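Local coordinates for protein KLLA0A11308p (PDB 6AM0) that belongs to the EDC3 family, probably binds mRNA, and is represented here by its N-terminal Sm-like domain, which contacts partner protein chains and a bound peptide, at residues I9-K14 with Y55-L60; K17-T22 with A36-G41; S30-D35 with V46-A51. All coordinates share one frame; numbering follows the deposited sequence.

Contact 1. Residues I9-K14 with Y55-L60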
# COMPACT_ATOMS: atom_id res chain seq x y z
N ILE D 9 -0.81 -10.33 -10.41
CA ILE D 9 -1.94 -9.42 -10.40
C ILE D 9 -3.16 -10.12 -9.81
O ILE D 9 -3.36 -11.32 -10.03
CB ILE D 9 -2.25 -8.88 -11.82
CG1 ILE D 9 -1.01 -8.23 -12.43
CG2 ILE D 9 -3.41 -7.90 -11.80
CD1 ILE D 9 -0.43 -7.11 -11.59
N GLU D 10 -3.97 -9.36 -9.06
CA GLU D 10 -5.24 -9.82 -8.53
C GLU D 10 -6.29 -8.74 -8.77
O GLU D 10 -6.08 -7.58 -8.42
CB GLU D 10 -5.13 -10.15 -7.04
CG GLU D 10 -6.20 -11.08 -6.51
CD GLU D 10 -5.83 -11.69 -5.17
OE1 GLU D 10 -4.70 -11.43 -4.69
OE2 GLU D 10 -6.65 -12.44 -4.60
N ILE D 11 -7.41 -9.13 -9.38
CA ILE D 11 -8.46 -8.22 -9.81
C ILE D 11 -9.78 -8.67 -9.21
O ILE D 11 -9.92 -9.81 -8.75
CB ILE D 11 -8.56 -8.13 -11.36
CG1 ILE D 11 -8.90 -9.49 -11.98
CG2 ILE D 11 -7.26 -7.61 -11.95
CD1 ILE D 11 -10.36 -9.67 -12.36
N GLU D 12 -10.76 -7.77 -9.21
CA GLU D 12 -12.04 -8.03 -8.58
C GLU D 12 -13.17 -7.67 -9.53
O GLU D 12 -13.04 -6.73 -10.32
CB GLU D 12 -12.22 -7.22 -7.29
CG GLU D 12 -11.15 -7.44 -6.25
CD GLU D 12 -11.49 -6.77 -4.94
OE1 GLU D 12 -12.57 -6.14 -4.85
OE2 GLU D 12 -10.72 -6.96 -3.97
N LEU D 13 -14.27 -8.41 -9.45
CA LEU D 13 -15.45 -8.18 -10.27
C LEU D 13 -16.57 -7.57 -9.40
O LEU D 13 -16.31 -7.06 -8.30
CB LEU D 13 -15.86 -9.48 -10.96
CG LEU D 13 -14.76 -10.18 -11.78
CD1 LEU D 13 -15.35 -11.31 -12.60
CD2 LEU D 13 -14.01 -9.21 -12.68
N LYS D 14 -17.82 -7.63 -9.89
CA LYS D 14 -18.88 -6.86 -9.25
C LYS D 14 -19.25 -7.41 -7.87
O LYS D 14 -19.64 -6.64 -6.99
CB LYS D 14 -20.12 -6.79 -10.14
CG LYS D 14 -20.92 -8.07 -10.25
CD LYS D 14 -22.18 -7.89 -11.09
CE LYS D 14 -23.04 -9.15 -11.08
NZ LYS D 14 -24.27 -9.01 -11.90
N TYR D 55 -13.68 -3.67 -11.11
CA TYR D 55 -14.02 -2.76 -10.03
C TYR D 55 -12.83 -2.38 -9.16
O TYR D 55 -12.82 -1.28 -8.60
CB TYR D 55 -15.13 -3.36 -9.16
CG TYR D 55 -16.49 -3.31 -9.83
CD1 TYR D 55 -16.86 -4.27 -10.77
CD2 TYR D 55 -17.39 -2.30 -9.54
CE1 TYR D 55 -18.10 -4.21 -11.39
CE2 TYR D 55 -18.63 -2.24 -10.15
CZ TYR D 55 -18.98 -3.20 -11.07
OH TYR D 55 -20.21 -3.15 -11.69
N ASP D 56 -11.83 -3.25 -9.03
CA ASP D 56 -10.57 -2.85 -8.41
C ASP D 56 -9.49 -3.84 -8.80
O ASP D 56 -9.78 -5.00 -9.13
CB ASP D 56 -10.71 -2.77 -6.88
CG ASP D 56 -9.49 -2.13 -6.20
OD1 ASP D 56 -8.36 -2.24 -6.72
OD2 ASP D 56 -9.68 -1.51 -5.13
N LEU D 57 -8.25 -3.37 -8.77
CA LEU D 57 -7.07 -4.15 -9.14
C LEU D 57 -5.96 -3.87 -8.14
O LEU D 57 -5.75 -2.72 -7.76
CB LEU D 57 -6.63 -3.81 -10.57
CG LEU D 57 -5.30 -4.32 -11.14
CD1 LEU D 57 -5.45 -4.57 -12.63
CD2 LEU D 57 -4.17 -3.33 -10.90
N LYS D 58 -5.24 -4.91 -7.73
CA LYS D 58 -4.09 -4.72 -6.86
C LYS D 58 -3.04 -5.76 -7.23
O LYS D 58 -3.35 -6.80 -7.81
CB LYS D 58 -4.52 -4.79 -5.38
CG LYS D 58 -3.65 -3.95 -4.44
CD LYS D 58 -3.56 -4.52 -3.04
CE LYS D 58 -2.50 -3.79 -2.23
NZ LYS D 58 -2.50 -4.22 -0.80
N VAL D 59 -1.78 -5.46 -6.89
CA VAL D 59 -0.62 -6.23 -7.34
C VAL D 59 0.06 -6.88 -6.15
O VAL D 59 0.18 -6.28 -5.08
CB VAL D 59 0.37 -5.33 -8.12
CG1 VAL D 59 0.81 -4.18 -7.27
CG2 VAL D 59 1.57 -6.13 -8.59
N LEU D 60 0.49 -8.13 -6.33
CA LEU D 60 1.06 -8.94 -5.26
C LEU D 60 2.57 -9.13 -5.37
O LEU D 60 3.30 -8.82 -4.43
CB LEU D 60 0.37 -10.31 -5.22
CG LEU D 60 -1.15 -10.38 -5.28
CD1 LEU D 60 -1.60 -11.84 -5.34
CD2 LEU D 60 -1.77 -9.68 -4.08
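Strands 9-12 and 56-59 run antiparallel, their axes 4.9 Å apart at closest approach and 163° between their directions. Ile9 faces Val59 and Ile11 faces Leu57 as non-hydrogen-bonded pairs, while between them Glu10 and Lys58 exchange two bonds, Glu10 N to Lys58 O and Lys58 N to Glu10 O, both 2.9 Å. Closing the first strand against the last is characteristic of the curled antiparallel sheet of Sm-like domains. On the face bearing the isoleucines, Ile9 splits its two branches: CG2, anti to the backbone N, reaches Leu57 CD1 at 4.0 Å, while CD1 of the other branch touches Val59 CG2 at 3.7 Å. Leu57 CD1 also meets Ile11 CG2 at 3.6 Å and bridges both isoleucines. Without either branch, as with an alanine at Ile9, Leu57 and Val59 would probably be left with a gap beside them. Apolar side chains of another protein also cover this face. The Glu10, Glu12, Asp56 and Lys58 face makes polar contacts to other chains: Asp56 forms a salt bridge with a basic side chain of another protein, Glu12 with Arg18 of a second copy of this protein. Tyr55 lays ring atom CE1 against Lys14 CB at 3.5 Å.

Contact 2. Residues K17-T22 with A36-G41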
# COMPACT_ATOMS: atom_id res chain seq x y z
N LYS D 17 -15.76 -11.00 -6.33
CA LYS D 17 -15.02 -12.16 -6.82
C LYS D 17 -13.66 -11.72 -7.36
O LYS D 17 -13.56 -10.71 -8.07
CB LYS D 17 -15.85 -12.87 -7.89
CG LYS D 17 -17.31 -13.04 -7.46
CD LYS D 17 -17.35 -13.72 -6.09
CE LYS D 17 -18.77 -13.86 -5.60
NZ LYS D 17 -19.47 -14.75 -6.56
N ARG D 18 -12.62 -12.51 -7.08
CA ARG D 18 -11.23 -12.15 -7.34
C ARG D 18 -10.56 -13.15 -8.28
O ARG D 18 -10.70 -14.36 -8.10
CB ARG D 18 -10.45 -12.09 -6.02
CG ARG D 18 -11.18 -11.21 -5.02
CD ARG D 18 -10.57 -11.05 -3.63
NE ARG D 18 -11.44 -10.16 -2.86
CZ ARG D 18 -11.14 -9.64 -1.68
NH1 ARG D 18 -12.01 -8.84 -1.07
NH2 ARG D 18 -9.97 -9.89 -1.14
N ILE D 19 -9.84 -12.64 -9.27
CA ILE D 19 -9.10 -13.45 -10.22
C ILE D 19 -7.63 -13.13 -10.02
O ILE D 19 -7.26 -11.96 -9.90
CB ILE D 19 -9.52 -13.20 -11.69
CG1 ILE D 19 -11.03 -13.36 -11.88
CG2 ILE D 19 -8.74 -14.11 -12.62
CD1 ILE D 19 -11.64 -14.53 -11.15
N THR D 20 -6.79 -14.16 -9.98
CA THR D 20 -5.36 -13.98 -9.80
C THR D 20 -4.63 -14.57 -10.99
O THR D 20 -4.95 -15.67 -11.44
CB THR D 20 -4.87 -14.66 -8.51
OG1 THR D 20 -5.69 -14.27 -7.40
CG2 THR D 20 -3.43 -14.27 -8.21
N GLY D 21 -3.63 -13.85 -11.49
CA GLY D 21 -2.89 -14.36 -12.64
C GLY D 21 -1.68 -13.50 -12.95
O GLY D 21 -1.45 -12.46 -12.33
N THR D 22 -0.90 -13.97 -13.93
CA THR D 22 0.31 -13.26 -14.35
C THR D 22 0.00 -12.39 -15.56
O THR D 22 -0.66 -12.83 -16.50
CB THR D 22 1.44 -14.25 -14.66
OG1 THR D 22 1.08 -15.06 -15.79
CG2 THR D 22 1.68 -15.15 -13.46
N ALA D 36 -4.55 -18.03 -14.74
CA ALA D 36 -5.49 -17.37 -13.84
C ALA D 36 -6.21 -18.38 -12.95
O ALA D 36 -6.84 -19.32 -13.45
CB ALA D 36 -6.50 -16.55 -14.64
N VAL D 37 -6.10 -18.19 -11.63
CA VAL D 37 -6.86 -18.96 -10.65
C VAL D 37 -8.05 -18.12 -10.20
O VAL D 37 -7.94 -16.90 -10.03
CB VAL D 37 -5.98 -19.39 -9.46
CG1 VAL D 37 -5.52 -18.19 -8.64
CG2 VAL D 37 -6.72 -20.39 -8.58
N PHE D 38 -9.20 -18.77 -10.00
CA PHE D 38 -10.44 -18.08 -9.65
C PHE D 38 -10.80 -18.38 -8.20
O PHE D 38 -10.64 -19.52 -7.73
CB PHE D 38 -11.59 -18.50 -10.57
CG PHE D 38 -11.33 -18.23 -12.03
CD1 PHE D 38 -10.37 -17.31 -12.42
CD2 PHE D 38 -12.06 -18.88 -13.01
CE1 PHE D 38 -10.14 -17.05 -13.76
CE2 PHE D 38 -11.82 -18.63 -14.35
CZ PHE D 38 -10.86 -17.71 -14.72
N GLN D 39 -11.26 -17.35 -7.48
CA GLN D 39 -11.64 -17.51 -6.08
C GLN D 39 -12.69 -18.60 -5.90
O GLN D 39 -12.58 -19.44 -5.00
CB GLN D 39 -12.15 -16.18 -5.52
CG GLN D 39 -12.41 -16.21 -4.01
CD GLN D 39 -12.53 -14.83 -3.40
OE1 GLN D 39 -12.63 -13.83 -4.12
NE2 GLN D 39 -12.51 -14.75 -2.08
N ASP D 40 -13.72 -18.59 -6.74
CA ASP D 40 -14.80 -19.55 -6.61
C ASP D 40 -14.48 -20.89 -7.26
O ASP D 40 -15.34 -21.78 -7.25
CB ASP D 40 -16.08 -18.98 -7.22
CG ASP D 40 -17.30 -19.24 -6.36
OD1 ASP D 40 -17.81 -20.38 -6.38
OD2 ASP D 40 -17.73 -18.31 -5.66
N GLY D 41 -13.30 -21.06 -7.82
CA GLY D 41 -12.92 -22.35 -8.37
C GLY D 41 -12.67 -22.29 -9.86
O GLY D 41 -13.45 -21.70 -10.62
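Ile19 packs against the ring of Phe38 with both its methyls: CD1 comes to 3.3 Å from Phe38 CD1, and CG2 to 3.5 Å from Phe38 CE1, the two side chains crossing at a slant. The same CG2, anti to the backbone N of Ile19 (chi1 -54° for the other branch), also reaches Ala36 CB, so one isoleucine spans two residues of the facing strand. On the other face Thr20 and Val37 lie side by side and point the same way, Thr20 CB against Val37 CG1. Their backbones carry a pair of hydrogen bonds, Thr20 N to Val37 O at 3.0 Å and Val37 N to Thr20 O at 2.8 Å. Phe38 to Gly41 form a type I turn, closed by Gly41 N to Phe38 O, and Gln39 N still reaches back to Arg18 O at 3.1 Å. The extended Gln39 side chain runs alongside Arg18, with amide and guanidinium planes 62° apart; its OE1 receives a weak bond from Arg18 N at 3.2 Å and lies over the aliphatic start of the arginine. The guanidinium end of Arg18 leads elsewhere, to a cation-pi contact with Tyr55 of a second copy of this protein. Within the curled antiparallel sheet, strand 18-26 is the shared element: strand 36-38 pairs along its first half, strand 8-12 borders it on its other edge, where Ile19 meets Ile11, and strand 30-33 continues the pairing farther along, beyond the corner at Thr34 and Asp35.

Contact 3. Residues S30-D35 with V46-A51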
# COMPACT_ATOMS: atom_id res chain seq x y z
N SER D 30 -8.11 -3.50 -22.59
CA SER D 30 -8.16 -4.92 -22.26
C SER D 30 -6.93 -5.31 -21.45
O SER D 30 -5.89 -4.66 -21.50
CB SER D 30 -8.27 -5.79 -23.52
OG SER D 30 -8.08 -7.16 -23.21
N LEU D 31 -7.09 -6.40 -20.70
CA LEU D 31 -6.06 -6.95 -19.83
C LEU D 31 -6.02 -8.46 -20.01
O LEU D 31 -7.06 -9.12 -19.94
CB LEU D 31 -6.34 -6.60 -18.36
CG LEU D 31 -5.71 -7.45 -17.25
CD1 LEU D 31 -4.22 -7.19 -17.11
CD2 LEU D 31 -6.43 -7.20 -15.94
N THR D 32 -4.82 -9.01 -20.23
CA THR D 32 -4.63 -10.44 -20.45
C THR D 32 -3.76 -11.02 -19.34
O THR D 32 -2.75 -10.44 -18.96
CB THR D 32 -3.99 -10.71 -21.81
OG1 THR D 32 -4.80 -10.13 -22.85
CG2 THR D 32 -3.85 -12.21 -22.06
N LEU D 33 -4.17 -12.19 -18.84
CA LEU D 33 -3.48 -12.91 -17.78
C LEU D 33 -3.20 -14.33 -18.24
O LEU D 33 -3.88 -14.87 -19.12
CB LEU D 33 -4.30 -12.94 -16.49
CG LEU D 33 -4.68 -11.62 -15.84
CD1 LEU D 33 -5.75 -11.85 -14.78
CD2 LEU D 33 -3.46 -10.94 -15.24
N THR D 34 -2.20 -14.95 -17.62
CA THR D 34 -1.91 -16.36 -17.79
C THR D 34 -1.98 -17.06 -16.44
O THR D 34 -1.75 -16.45 -15.39
CB THR D 34 -0.54 -16.60 -18.43
OG1 THR D 34 0.47 -15.90 -17.70
CG2 THR D 34 -0.53 -16.12 -19.88
N ASP D 35 -2.34 -18.35 -16.50
CA ASP D 35 -2.55 -19.24 -15.35
C ASP D 35 -3.44 -18.60 -14.29
O ASP D 35 -3.16 -18.65 -13.09
CB ASP D 35 -1.21 -19.75 -14.78
CG ASP D 35 -0.30 -18.65 -14.24
OD1 ASP D 35 -0.73 -17.84 -13.39
OD2 ASP D 35 0.86 -18.61 -14.68
N VAL D 46 -5.03 -18.99 -20.19
CA VAL D 46 -5.08 -17.63 -20.71
C VAL D 46 -6.45 -17.04 -20.41
O VAL D 46 -7.47 -17.69 -20.66
CB VAL D 46 -4.80 -17.58 -22.23
CG1 VAL D 46 -4.98 -16.17 -22.76
CG2 VAL D 46 -3.39 -18.07 -22.53
N PHE D 47 -6.48 -15.82 -19.87
CA PHE D 47 -7.71 -15.15 -19.48
C PHE D 47 -7.68 -13.71 -19.98
O PHE D 47 -6.79 -12.94 -19.61
CB PHE D 47 -7.88 -15.19 -17.96
CG PHE D 47 -9.05 -14.42 -17.46
CD1 PHE D 47 -10.34 -14.90 -17.62
CD2 PHE D 47 -8.87 -13.23 -16.78
CE1 PHE D 47 -11.42 -14.19 -17.15
CE2 PHE D 47 -9.95 -12.52 -16.30
CZ PHE D 47 -11.23 -13.00 -16.48
N LYS D 48 -8.66 -13.34 -20.80
CA LYS D 48 -8.76 -12.00 -21.37
C LYS D 48 -9.99 -11.29 -20.81
O LYS D 48 -11.10 -11.84 -20.86
CB LYS D 48 -8.80 -12.05 -22.90
CG LYS D 48 -7.52 -12.60 -23.52
CD LYS D 48 -7.38 -12.25 -24.99
CE LYS D 48 -8.04 -13.29 -25.89
NZ LYS D 48 -7.81 -12.98 -27.33
N ILE D 49 -9.80 -10.08 -20.29
CA ILE D 49 -10.84 -9.33 -19.59
C ILE D 49 -10.82 -7.88 -20.06
O ILE D 49 -9.78 -7.36 -20.46
CB ILE D 49 -10.64 -9.43 -18.06
CG1 ILE D 49 -11.77 -8.72 -17.29
CG2 ILE D 49 -9.30 -8.84 -17.65
CD1 ILE D 49 -13.12 -9.35 -17.47
N LYS D 50 -11.97 -7.23 -20.00
CA LYS D 50 -12.10 -5.84 -20.43
C LYS D 50 -12.17 -4.93 -19.21
O LYS D 50 -12.75 -5.28 -18.18
CB LYS D 50 -13.36 -5.66 -21.28
CG LYS D 50 -13.71 -6.89 -22.10
CD LYS D 50 -15.02 -6.71 -22.85
CE LYS D 50 -14.86 -5.77 -24.04
NZ LYS D 50 -13.77 -6.21 -24.96
N ALA D 51 -11.58 -3.73 -19.35
CA ALA D 51 -11.56 -2.77 -18.26
C ALA D 51 -12.96 -2.35 -17.81
O ALA D 51 -13.11 -1.80 -16.72
CB ALA D 51 -10.76 -1.54 -18.67
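Leu31 and Ile49 form the close-packed part of this antiparallel pairing, where Ile49 CG2, held between its own backbone N and carbonyl carbon, meets Leu31 CD2 at 3.7 Å. Leu33 and Phe47 lie alongside each other on the same face, with Leu33 CD1 approaching the edge of the phenyl ring near its plane, 4.0 Å from Phe47 CD2. Each of these two pairs is tied by reciprocal backbone bonds, among them Leu31 N to Ile49 O at 2.9 Å and Leu33 N to Phe47 O at 2.8 Å. Whereas Leu31 and Leu33 are buried, the opposite face is more polar and open to solvent, with Val46, Lys48 and Lys50 exposed. There the aliphatic part of Lys48 runs beside Thr32, CG lying 3.7 Å from Thr32 OG1, and Val46 CG1 touches Thr32 CG2 at 4.2 Å. This face also meets the bound peptide, whose backbone is hydrogen-bonded to Ser30 OG and weakly to Lys48 NZ. Strand 30-33 lies between strands 43-50 and 18-26 within the Sm-like sheet, hydrogen-bonded to each: Leu31 packs on Leu23, and Thr32 bonds through its backbone to Lys24 and Gln25. After the corner at Thr34 and Asp35, strand 36-38 pairs with the same two strands.

How the contacts relate
The three pairings illustrate how a short chain closes a curled sheet through contacts that share strands and core. Contacts 1 and 2 are neighbours, their centres about 9 Å apart: strands 8-12 and 18-26 join them through probable hydrogen bonds, Ile11 N to Ile19 O and Ile9 N to Gly21 O, both 2.9 Å. Contact 3 lies about 11 Å from contact 2, centre to centre, and is linked to it by Thr22 O and Thr34 N, 2.8 Å apart. Contacts 1 and 3 fall on opposite sides of the chain's centre, yet Ile11 CG2 meets Leu31 CD2 at 4.1 Å across the interior. The bound peptide meets contact 3, whereas contacts 1 and 2 both touch the second copy.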